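Local atomic coordinates of tryptophan--tRNA ligase (Campylobacter jejuni subsp. jejuni, PDB entry 3TZL), a protein that probably catalyses the ATP-dependent attachment of tryptophan to its cognate tRNA, working as a homodimeric class I aminoacyl-tRNA synthetase. Residues E90-L95 with L124-V129; S96-M101 with N165-I170; L137-I142 with Q310-K315; I159-N164 with F171-A176. One frame throughout, in Å; residues are numbered along the deposited sequence.

How the interactions relate
The four contacts lie on one side of the chain's centre, with centres about 9 to 15 Å apart. Interactions 2 and 4 are the closest pair and share helix 150-167. Interaction 1 joins helices 87-96 and 122-137. The two chain segments that follow these helices enter interactions 2 and 3. Along the chain, interaction 1 closes before interactions 3 and 4 open, interaction 2 crosses 1, 3 and 4, and interaction 4 falls wholly within the span of interaction 3. L95 meets F171, and K312 meets the carbonyl of I170, so the four contacts join into one connected cluster. Interactions 1 and 2 also touch the second subunit, which ties this cluster to the dimer.

Interaction 1: E90-L95 with L124-V129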
# COMPACT_ATOMS: atom_id res chain seq x y z
N GLU B 90 -1.20 3.72 4.52
CA GLU B 90 -2.54 3.37 4.94
C GLU B 90 -3.55 4.08 4.05
O GLU B 90 -4.50 3.46 3.59
CB GLU B 90 -2.73 3.76 6.40
CG GLU B 90 -3.93 3.09 7.04
CD GLU B 90 -3.78 2.95 8.54
OE1 GLU B 90 -3.97 1.81 9.05
OE2 GLU B 90 -3.47 3.97 9.20
N LEU B 91 -3.32 5.37 3.76
CA LEU B 91 -4.23 6.12 2.90
C LEU B 91 -4.30 5.55 1.48
O LEU B 91 -5.36 5.47 0.88
CB LEU B 91 -3.88 7.61 2.85
CG LEU B 91 -4.86 8.46 2.04
CD1 LEU B 91 -6.27 8.31 2.61
CD2 LEU B 91 -4.46 9.98 1.96
N TYR B 92 -3.14 5.16 0.96
CA TYR B 92 -3.03 4.51 -0.34
C TYR B 92 -3.95 3.29 -0.46
O TYR B 92 -4.69 3.16 -1.44
CB TYR B 92 -1.55 4.16 -0.56
CG TYR B 92 -1.22 3.08 -1.56
CD1 TYR B 92 -1.54 3.21 -2.90
CD2 TYR B 92 -0.50 1.96 -1.16
CE1 TYR B 92 -1.20 2.22 -3.81
CE2 TYR B 92 -0.14 0.98 -2.06
CZ TYR B 92 -0.50 1.11 -3.39
OH TYR B 92 -0.15 0.12 -4.29
N TRP B 93 -3.94 2.41 0.54
CA TRP B 93 -4.85 1.26 0.54
C TRP B 93 -6.33 1.69 0.60
O TRP B 93 -7.18 1.14 -0.10
CB TRP B 93 -4.55 0.34 1.72
CG TRP B 93 -5.58 -0.73 1.93
CD1 TRP B 93 -6.47 -0.83 2.97
CD2 TRP B 93 -5.83 -1.87 1.09
NE1 TRP B 93 -7.26 -1.94 2.82
CE2 TRP B 93 -6.88 -2.61 1.68
CE3 TRP B 93 -5.26 -2.33 -0.11
CZ2 TRP B 93 -7.38 -3.80 1.12
CZ3 TRP B 93 -5.77 -3.52 -0.68
CH2 TRP B 93 -6.82 -4.23 -0.06
N ILE B 94 -6.64 2.67 1.44
CA ILE B 94 -8.00 3.18 1.48
C ILE B 94 -8.46 3.76 0.13
O ILE B 94 -9.54 3.43 -0.36
CB ILE B 94 -8.18 4.18 2.62
CG1 ILE B 94 -8.15 3.42 3.95
CG2 ILE B 94 -9.48 4.95 2.50
CD1 ILE B 94 -7.70 4.27 5.10
N LEU B 95 -7.63 4.60 -0.48
CA LEU B 95 -7.96 5.19 -1.78
C LEU B 95 -8.15 4.14 -2.88
O LEU B 95 -8.88 4.37 -3.83
CB LEU B 95 -6.88 6.19 -2.22
CG LEU B 95 -6.68 7.42 -1.32
CD1 LEU B 95 -5.74 8.43 -1.97
CD2 LEU B 95 -8.03 8.10 -0.98
N LEU B 124 4.20 -0.47 -10.72
CA LEU B 124 4.07 0.52 -11.79
C LEU B 124 2.62 0.89 -12.04
O LEU B 124 2.30 2.06 -12.22
CB LEU B 124 4.68 0.02 -13.10
CG LEU B 124 4.55 1.00 -14.28
CD1 LEU B 124 5.24 2.31 -13.96
CD2 LEU B 124 5.09 0.41 -15.56
N PHE B 125 1.76 -0.11 -12.08
CA PHE B 125 0.33 0.06 -12.29
C PHE B 125 -0.31 0.89 -11.17
O PHE B 125 -1.18 1.73 -11.42
CB PHE B 125 -0.32 -1.32 -12.34
CG PHE B 125 -1.79 -1.31 -12.66
CD1 PHE B 125 -2.23 -1.09 -13.94
CD2 PHE B 125 -2.73 -1.57 -11.66
CE1 PHE B 125 -3.60 -1.09 -14.24
CE2 PHE B 125 -4.08 -1.58 -11.95
CZ PHE B 125 -4.52 -1.34 -13.24
N SER B 126 0.14 0.66 -9.95
CA SER B 126 -0.50 1.21 -8.76
C SER B 126 0.03 2.57 -8.32
O SER B 126 -0.60 3.25 -7.52
CB SER B 126 -0.36 0.24 -7.59
OG SER B 126 -0.84 -1.04 -7.93
N TYR B 127 1.19 2.97 -8.81
CA TYR B 127 1.77 4.21 -8.29
C TYR B 127 0.96 5.51 -8.41
O TYR B 127 1.11 6.38 -7.56
CB TYR B 127 3.23 4.39 -8.69
CG TYR B 127 3.48 5.22 -9.92
CD1 TYR B 127 3.54 6.61 -9.85
CD2 TYR B 127 3.73 4.61 -11.13
CE1 TYR B 127 3.80 7.37 -10.99
CE2 TYR B 127 3.99 5.35 -12.27
CZ TYR B 127 4.03 6.72 -12.20
OH TYR B 127 4.30 7.42 -13.35
N PRO B 128 0.10 5.65 -9.45
CA PRO B 128 -0.80 6.81 -9.43
C PRO B 128 -1.70 6.88 -8.20
O PRO B 128 -2.08 7.98 -7.82
CB PRO B 128 -1.67 6.60 -10.67
CG PRO B 128 -0.79 5.82 -11.60
CD PRO B 128 -0.01 4.90 -10.72
N VAL B 129 -2.03 5.74 -7.60
CA VAL B 129 -2.83 5.76 -6.38
C VAL B 129 -2.00 6.24 -5.18
O VAL B 129 -2.49 7.00 -4.34
CB VAL B 129 -3.46 4.37 -6.05
CG1 VAL B 129 -4.42 4.49 -4.88
CG2 VAL B 129 -4.21 3.81 -7.25
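Y92 and V129 make the tight part of this contact, and their side chains lie nearly perpendicular to each other. Y92 has its CG anti to the backbone N (chi1 159°), which sends the ring across toward helix 122-137. V129 CB sits in the plane of that ring, at its edge, with Y92 CE1 3.8 Å from V129 CB. The branch V129 CG1 does most of the remaining touching. It lies 3.7 Å from Y92 CD1 and 3.7 Å from the carbonyl Y92 O, so it fills the corner between ring and backbone. L95 faces helix 122-137, and its CB stands 4.0 Å from V129 CG1.

Further out the contact thins. At the far end of the ring, Y92 OH comes to 3.3 Å from S126 CB, but no hydrogen bond crosses between the segments. S126 OG turns to H122 O and to H122 NE2 of the second subunit instead. This looser side is closed by the partner chain, since H122 of the second subunit also packs on Y92. The short axes approach to 10.2 Å at an angle of 99°, so side chains bridge most of the gap. Helix 122-137 is kinked at P128 and V129; there V129 N bonds to S126 O.

Around the pair, V129 also rests on L104 of helix 101-105. L95 reaches I159 and V163 of helix 150-167. On another flank, L91 and I94 pack on selenomethionine M313 of helix 291-320. Helix 87-96 is thus enclosed by helices of its own chain and by the second subunit.

Interaction 2: S96-M101 with N165-I170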
# COMPACT_ATOMS: atom_id res chain seq x y z
N SER B 96 -7.49 3.00 -2.75
CA SER B 96 -7.61 1.96 -3.76
C SER B 96 -9.04 1.47 -3.87
O SER B 96 -9.47 1.03 -4.93
CB SER B 96 -6.68 0.79 -3.47
OG SER B 96 -5.33 1.16 -3.72
N GLN B 97 -9.78 1.55 -2.77
CA GLN B 97 -11.15 1.08 -2.75
C GLN B 97 -12.05 2.02 -3.53
O GLN B 97 -13.15 1.65 -3.92
CB GLN B 97 -11.65 0.94 -1.30
CG GLN B 97 -10.61 0.30 -0.35
CD GLN B 97 -10.00 -0.98 -0.90
OE1 GLN B 97 -10.64 -1.73 -1.65
NE2 GLN B 97 -8.75 -1.23 -0.54
N PHE B 98 -11.56 3.24 -3.76
CA PHE B 98 -12.30 4.24 -4.50
C PHE B 98 -11.71 4.49 -5.87
O PHE B 98 -12.05 5.46 -6.54
CB PHE B 98 -12.32 5.56 -3.73
CG PHE B 98 -13.03 5.48 -2.41
CD1 PHE B 98 -14.40 5.75 -2.33
CD2 PHE B 98 -12.33 5.19 -1.25
CE1 PHE B 98 -15.06 5.71 -1.11
CE2 PHE B 98 -12.98 5.15 -0.02
CZ PHE B 98 -14.35 5.41 0.05
N THR B 99 -10.81 3.62 -6.31
CA THR B 99 -10.17 3.81 -7.60
C THR B 99 -10.67 2.76 -8.60
O THR B 99 -10.35 1.59 -8.46
CB THR B 99 -8.63 3.70 -7.46
OG1 THR B 99 -8.18 4.66 -6.49
CG2 THR B 99 -7.93 3.96 -8.81
N PRO B 100 -11.46 3.17 -9.61
CA PRO B 100 -11.85 2.17 -10.62
C PRO B 100 -10.64 1.77 -11.46
O PRO B 100 -9.81 2.62 -11.78
CB PRO B 100 -12.86 2.92 -11.51
CG PRO B 100 -13.17 4.23 -10.79
CD PRO B 100 -11.96 4.52 -9.93
N MSE B 101 -10.57 0.49 -11.82
CA MSE B 101 -9.48 -0.05 -12.63
C MSE B 101 -9.19 0.74 -13.91
O MSE B 101 -8.02 0.98 -14.23
CB MSE B 101 -9.75 -1.51 -12.98
CG MSE B 101 -9.50 -2.47 -11.83
SE MSE B 101 -7.62 -2.52 -11.23
CE MSE B 101 -6.94 -3.67 -12.65
N ASN B 165 -17.87 12.05 -2.42
CA ASN B 165 -19.24 11.67 -2.74
C ASN B 165 -19.79 10.66 -1.75
O ASN B 165 -20.98 10.63 -1.47
CB ASN B 165 -19.34 11.11 -4.15
CG ASN B 165 -19.76 12.14 -5.16
OD1 ASN B 165 -20.48 13.09 -4.84
ND2 ASN B 165 -19.31 11.97 -6.40
N GLU B 166 -18.91 9.82 -1.21
CA GLU B 166 -19.33 8.76 -0.31
C GLU B 166 -19.33 9.19 1.16
O GLU B 166 -20.19 8.77 1.92
CB GLU B 166 -18.46 7.52 -0.51
CG GLU B 166 -18.80 6.36 0.43
CD GLU B 166 -20.10 5.66 0.08
OE1 GLU B 166 -20.58 5.84 -1.06
OE2 GLU B 166 -20.64 4.94 0.93
N TRP B 167 -18.37 10.05 1.54
CA TRP B 167 -18.08 10.32 2.95
C TRP B 167 -18.27 11.78 3.41
O TRP B 167 -18.21 12.07 4.60
CB TRP B 167 -16.65 9.88 3.26
CG TRP B 167 -16.44 8.41 3.44
CD1 TRP B 167 -17.42 7.44 3.58
CD2 TRP B 167 -15.19 7.74 3.53
NE1 TRP B 167 -16.83 6.21 3.75
CE2 TRP B 167 -15.47 6.36 3.71
CE3 TRP B 167 -13.85 8.16 3.47
CZ2 TRP B 167 -14.46 5.41 3.83
CZ3 TRP B 167 -12.85 7.21 3.59
CH2 TRP B 167 -13.16 5.85 3.77
N GLY B 168 -18.51 12.70 2.47
CA GLY B 168 -18.61 14.11 2.81
C GLY B 168 -17.38 14.90 2.42
O GLY B 168 -16.65 14.50 1.52
N GLU B 169 -17.13 16.01 3.10
CA GLU B 169 -16.00 16.87 2.77
C GLU B 169 -14.72 16.33 3.38
O GLU B 169 -14.29 16.76 4.45
CB GLU B 169 -16.23 18.30 3.27
CG GLU B 169 -17.24 19.11 2.47
CD GLU B 169 -17.65 20.40 3.20
OE1 GLU B 169 -16.97 20.79 4.17
OE2 GLU B 169 -18.67 21.01 2.80
N ILE B 170 -14.10 15.38 2.70
CA ILE B 170 -12.90 14.78 3.24
C ILE B 170 -11.67 15.45 2.62
O ILE B 170 -10.73 15.83 3.33
CB ILE B 170 -12.83 13.27 2.97
CG1 ILE B 170 -14.07 12.55 3.50
CG2 ILE B 170 -11.60 12.69 3.59
CD1 ILE B 170 -14.39 12.87 4.96
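F98 and W167 each carry CG beside the backbone N, with chi1 of -64° and -78°, and this directs the two rings at each other. E166 takes another course. Its CG is anti to the backbone N, and a bend at chi2 leads the carboxylate away, so only the start of the chain stays near F98.

The two rings form a T-shaped (edge-to-face) pair. The edge of F98 faces the six-membered ring of W167, with the planes at 75° and the two ring centroids 5.0 Å apart. The tip atom F98 CZ stands over the indole face, offset toward the rim, and is 3.8 Å from W167 CZ2. Next to it, F98 CE2 is 3.9 Å from W167 CH2. E166 CB lies at another part of the F98 edge, near the ring plane, 3.9 Å from F98 CE1. The phenyl edge therefore meets a methylene and an indole side by side.

This joins the turn after helix 87-96 to the end of helix 150-167. That turn is type I, from S96 to T99. The helix ends at W167, and G168 leaves it with positive phi. F98 also packs on V163, one turn back in the same helix, and on Q51 of the second subunit.

No hydrogen bond crosses between the segments. The contact rests on van der Waals packing, probably aided by the weakly positive C-H edge of F98 over the electron-rich indole. The polar atom W167 NE1 is spent on Q51 O of the second subunit, which restrains the indole and links this packing to the dimer interface.

Interaction 3: L137-I142 with Q310-K315; sequences LFDTRI and QEKMQK
The D139 carboxylate is the flat group that meets K312, and the ammonium approaches slightly off its plane. K312 NZ approaches OD2 of D139 on the syn side, 18° out of the carboxylate plane, at 2.8 Å. This is a salt bridge. The second oxygen, D139 OD1, is 3.3 Å from K312 NZ and adds only a weak bond. OD1 is also held by T172 OG1, so both oxygens have partners and the group is kept from turning. Beside it, the F138 ring has L137 CG of its own segment over one face, toward the rim, and it meets W80 as well.

K312 reaches D139 by a curved path. Its CG is anti to the backbone N, and then the chain bends at chi2 (65°) and chi3 (72°). NZ also bonds to I170 O, so the lysine ties two loops together. K315 NZ is 6.1 Å from D139 OD2, which may add a mild attraction without contact.

Nearer the backbone the contact is van der Waals: K312 CB is 3.6 Å from the carbonyl L137 O and 4.1 Å from L137 CD1. The L137 and K312 side chains run alongside each other, pointing opposite ways. L137 CD1 lies 4.0 Å from SE of M313, a selenomethionine.

The loop here joins helix 122-137 to strand 142-144. It runs between D134 and I135 on one side and V143 on the other, all of which line the bound tryptophan. Helix 291-320, near the C-terminus, packs back on this loop of the class I catalytic fold, just behind the tryptophan pocket.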
# COMPACT_ATOMS: atom_id res chain seq x y z
N LEU B 137 -3.52 13.47 1.18
CA LEU B 137 -3.20 13.43 2.61
C LEU B 137 -2.98 14.83 3.19
O LEU B 137 -3.41 15.12 4.30
CB LEU B 137 -1.96 12.55 2.86
CG LEU B 137 -1.46 12.28 4.29
CD1 LEU B 137 -2.53 11.67 5.22
CD2 LEU B 137 -0.24 11.39 4.25
N PHE B 138 -2.38 15.73 2.40
CA PHE B 138 -2.02 17.07 2.88
C PHE B 138 -2.91 18.22 2.44
O PHE B 138 -2.53 19.38 2.60
CB PHE B 138 -0.56 17.35 2.51
CG PHE B 138 0.37 16.31 3.06
CD1 PHE B 138 0.74 16.34 4.39
CD2 PHE B 138 0.82 15.29 2.27
CE1 PHE B 138 1.56 15.38 4.91
CE2 PHE B 138 1.64 14.30 2.79
CZ PHE B 138 2.00 14.35 4.12
N ASP B 139 -4.10 17.91 1.93
CA ASP B 139 -5.02 18.91 1.41
C ASP B 139 -4.38 19.86 0.38
O ASP B 139 -4.66 21.05 0.38
CB ASP B 139 -5.68 19.71 2.53
CG ASP B 139 -6.79 18.93 3.22
OD1 ASP B 139 -7.90 18.82 2.65
OD2 ASP B 139 -6.55 18.42 4.33
N THR B 140 -3.54 19.29 -0.48
CA THR B 140 -2.89 20.03 -1.56
C THR B 140 -3.89 20.74 -2.45
O THR B 140 -4.85 20.14 -2.92
CB THR B 140 -2.11 19.06 -2.44
OG1 THR B 140 -1.20 18.32 -1.63
CG2 THR B 140 -1.34 19.84 -3.52
N ARG B 141 -3.67 22.03 -2.69
CA ARG B 141 -4.46 22.76 -3.69
C ARG B 141 -3.81 22.72 -5.07
O ARG B 141 -4.49 22.64 -6.08
CB ARG B 141 -4.67 24.21 -3.26
CG ARG B 141 -5.59 24.37 -2.08
CD ARG B 141 -7.00 24.64 -2.55
NE ARG B 141 -7.10 25.97 -3.12
CZ ARG B 141 -8.24 26.57 -3.43
NH1 ARG B 141 -8.23 27.80 -3.94
NH2 ARG B 141 -9.40 25.95 -3.21
N ILE B 142 -2.47 22.77 -5.10
CA ILE B 142 -1.72 22.98 -6.32
C ILE B 142 -0.57 21.99 -6.38
O ILE B 142 0.22 21.89 -5.43
CB ILE B 142 -1.10 24.40 -6.36
CG1 ILE B 142 -2.17 25.48 -6.21
CG2 ILE B 142 -0.31 24.62 -7.62
CD1 ILE B 142 -3.05 25.68 -7.43
N GLN B 310 -1.66 13.09 10.47
CA GLN B 310 -2.38 12.45 11.58
C GLN B 310 -3.77 13.04 11.71
O GLN B 310 -4.71 12.32 12.00
CB GLN B 310 -1.64 12.60 12.91
CG GLN B 310 -0.46 11.66 13.06
CD GLN B 310 0.35 11.96 14.31
OE1 GLN B 310 0.15 12.99 14.97
NE2 GLN B 310 1.27 11.06 14.65
N GLU B 311 -3.87 14.35 11.54
CA GLU B 311 -5.17 15.00 11.61
C GLU B 311 -6.10 14.48 10.49
O GLU B 311 -7.28 14.23 10.72
CB GLU B 311 -5.01 16.51 11.54
CG GLU B 311 -4.35 17.10 12.79
CD GLU B 311 -4.00 18.58 12.67
OE1 GLU B 311 -3.59 19.03 11.57
OE2 GLU B 311 -4.13 19.29 13.68
N LYS B 312 -5.57 14.29 9.29
CA LYS B 312 -6.38 13.80 8.18
C LYS B 312 -6.80 12.37 8.48
O LYS B 312 -7.97 12.01 8.33
CB LYS B 312 -5.64 13.88 6.84
CG LYS B 312 -6.42 13.27 5.66
CD LYS B 312 -7.69 14.08 5.40
CE LYS B 312 -7.36 15.44 4.78
NZ LYS B 312 -8.50 16.41 4.76
N MSE B 313 -5.85 11.55 8.91
CA MSE B 313 -6.16 10.15 9.22
C MSE B 313 -7.20 9.96 10.34
O MSE B 313 -7.95 9.01 10.30
CB MSE B 313 -4.90 9.32 9.52
CG MSE B 313 -3.96 9.16 8.28
SE MSE B 313 -4.84 8.67 6.57
CE MSE B 313 -5.30 6.81 6.92
N GLN B 314 -7.24 10.86 11.31
CA GLN B 314 -8.25 10.80 12.37
C GLN B 314 -9.65 10.91 11.76
O GLN B 314 -10.58 10.22 12.19
CB GLN B 314 -8.03 11.92 13.40
CG GLN B 314 -6.91 11.63 14.40
CD GLN B 314 -6.43 12.87 15.19
OE1 GLN B 314 -7.12 13.89 15.28
NE2 GLN B 314 -5.22 12.77 15.74
N LYS B 315 -9.78 11.78 10.77
CA LYS B 315 -11.04 11.93 10.05
C LYS B 315 -11.34 10.69 9.20
O LYS B 315 -12.47 10.20 9.19
CB LYS B 315 -11.00 13.17 9.15
CG LYS B 315 -10.95 14.47 9.93
CD LYS B 315 -10.89 15.65 8.98
CE LYS B 315 -10.85 16.98 9.72
NZ LYS B 315 -10.77 18.12 8.75

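Interaction 4: I159-N164 with F171-A176; sequences IALKVN and FTLPEA
F171 meets N164 at the return of a beta-alpha-beta crossover, in which helix 150-167 links parallel strands 142-144 and 175-177. The segment F171-A176 runs back along the helix into the second strand. F171 is gripped at both backbone polar atoms by one side-chain amide. N164 holds CG beside its backbone N (chi1 -72°), which places the amide at the backbone of F171. F171 N donates to N164 OD1 at 2.9 Å, in the carbonyl plane and on a lone pair, with an N-H...O angle of 160°. N164 ND2 returns a bond to F171 O at 3.0 Å, with the carbonyl oxygen close to the amide plane. The paired bonds fix the rotation of the amide about chi2, and OD1 takes a further bond from I170 N.

The F171 side chain turns into the core. Its CB is 3.9 Å from A160 CB, and its ring crosses V163 obliquely, with F171 CE2 3.8 Å from V163 CG1. L91 and L95 of helix 87-96 pack on the same ring.

T172 points away from the helix and packs on R141. L173 comes back to it. L173 CD2 lies 3.8 Å from L161 CG and 3.9 Å from A160 CB, which makes an apolar patch on the more exposed side. P174 then packs on I135 of helix 122-137. At E175 the strand begins, and the backbone N of E175 pairs with R141 O.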
# COMPACT_ATOMS: atom_id res chain seq x y z
N ILE B 159 -10.31 10.40 -7.72
CA ILE B 159 -10.39 9.64 -6.48
C ILE B 159 -11.03 10.48 -5.38
O ILE B 159 -11.96 10.04 -4.70
CB ILE B 159 -9.00 9.16 -6.03
CG1 ILE B 159 -8.43 8.16 -7.04
CG2 ILE B 159 -9.09 8.53 -4.66
CD1 ILE B 159 -6.94 7.75 -6.76
N ALA B 160 -10.53 11.71 -5.22
CA ALA B 160 -11.01 12.60 -4.16
C ALA B 160 -12.51 12.84 -4.30
O ALA B 160 -13.25 12.81 -3.31
CB ALA B 160 -10.26 13.92 -4.22
N LEU B 161 -12.94 13.10 -5.53
CA LEU B 161 -14.35 13.31 -5.81
C LEU B 161 -15.19 12.10 -5.43
O LEU B 161 -16.26 12.24 -4.84
CB LEU B 161 -14.55 13.69 -7.27
CG LEU B 161 -14.37 15.17 -7.59
CD1 LEU B 161 -14.14 15.40 -9.08
CD2 LEU B 161 -15.60 15.95 -7.09
N LYS B 162 -14.71 10.91 -5.78
CA LYS B 162 -15.40 9.68 -5.40
C LYS B 162 -15.49 9.55 -3.88
O LYS B 162 -16.55 9.24 -3.34
CB LYS B 162 -14.71 8.46 -6.01
CG LYS B 162 -15.63 7.24 -6.10
CD LYS B 162 -15.09 6.20 -7.10
CE LYS B 162 -15.84 4.87 -7.04
NZ LYS B 162 -17.28 5.02 -7.35
N VAL B 163 -14.38 9.82 -3.19
CA VAL B 163 -14.35 9.69 -1.74
C VAL B 163 -15.32 10.68 -1.09
O VAL B 163 -16.11 10.31 -0.22
CB VAL B 163 -12.92 9.87 -1.17
CG1 VAL B 163 -12.97 9.99 0.33
CG2 VAL B 163 -12.01 8.70 -1.59
N ASN B 164 -15.26 11.93 -1.55
CA ASN B 164 -16.12 12.99 -1.03
C ASN B 164 -17.59 12.69 -1.29
O ASN B 164 -18.45 13.07 -0.50
CB ASN B 164 -15.77 14.35 -1.67
CG ASN B 164 -14.44 14.93 -1.18
OD1 ASN B 164 -13.81 14.41 -0.26
ND2 ASN B 164 -14.01 16.02 -1.81
N PHE B 171 -11.68 15.58 1.30
CA PHE B 171 -10.49 16.02 0.57
C PHE B 171 -10.66 17.30 -0.20
O PHE B 171 -11.72 17.57 -0.76
CB PHE B 171 -10.04 14.94 -0.42
CG PHE B 171 -9.48 13.73 0.23
CD1 PHE B 171 -8.49 13.85 1.18
CD2 PHE B 171 -9.96 12.47 -0.10
CE1 PHE B 171 -7.98 12.73 1.80
CE2 PHE B 171 -9.45 11.34 0.51
CZ PHE B 171 -8.47 11.47 1.46
N THR B 172 -9.59 18.08 -0.25
CA THR B 172 -9.56 19.24 -1.12
C THR B 172 -9.30 18.73 -2.53
O THR B 172 -8.55 17.77 -2.71
CB THR B 172 -8.44 20.18 -0.68
OG1 THR B 172 -8.74 20.69 0.62
CG2 THR B 172 -8.28 21.33 -1.67
N LEU B 173 -9.92 19.33 -3.54
CA LEU B 173 -9.65 18.95 -4.92
C LEU B 173 -8.39 19.63 -5.42
O LEU B 173 -8.32 20.85 -5.48
CB LEU B 173 -10.83 19.33 -5.82
CG LEU B 173 -12.17 18.68 -5.45
CD1 LEU B 173 -13.26 19.09 -6.47
CD2 LEU B 173 -12.04 17.16 -5.33
N PRO B 174 -7.37 18.84 -5.76
CA PRO B 174 -6.10 19.41 -6.22
C PRO B 174 -6.11 19.79 -7.69
O PRO B 174 -6.94 19.30 -8.45
CB PRO B 174 -5.13 18.26 -6.00
CG PRO B 174 -6.00 17.03 -6.25
CD PRO B 174 -7.30 17.37 -5.62
N GLU B 175 -5.17 20.65 -8.08
CA GLU B 175 -5.05 21.12 -9.46
C GLU B 175 -3.60 21.07 -9.89
O GLU B 175 -2.71 21.46 -9.13
CB GLU B 175 -5.51 22.56 -9.58
CG GLU B 175 -7.00 22.77 -9.72
CD GLU B 175 -7.32 24.06 -10.43
OE1 GLU B 175 -6.54 24.44 -11.33
OE2 GLU B 175 -8.33 24.71 -10.08
N ALA B 176 -3.36 20.62 -11.11
CA ALA B 176 -2.00 20.64 -11.62
C ALA B 176 -1.65 22.06 -11.98
O ALA B 176 -2.51 22.84 -12.38
CB ALA B 176 -1.88 19.75 -12.82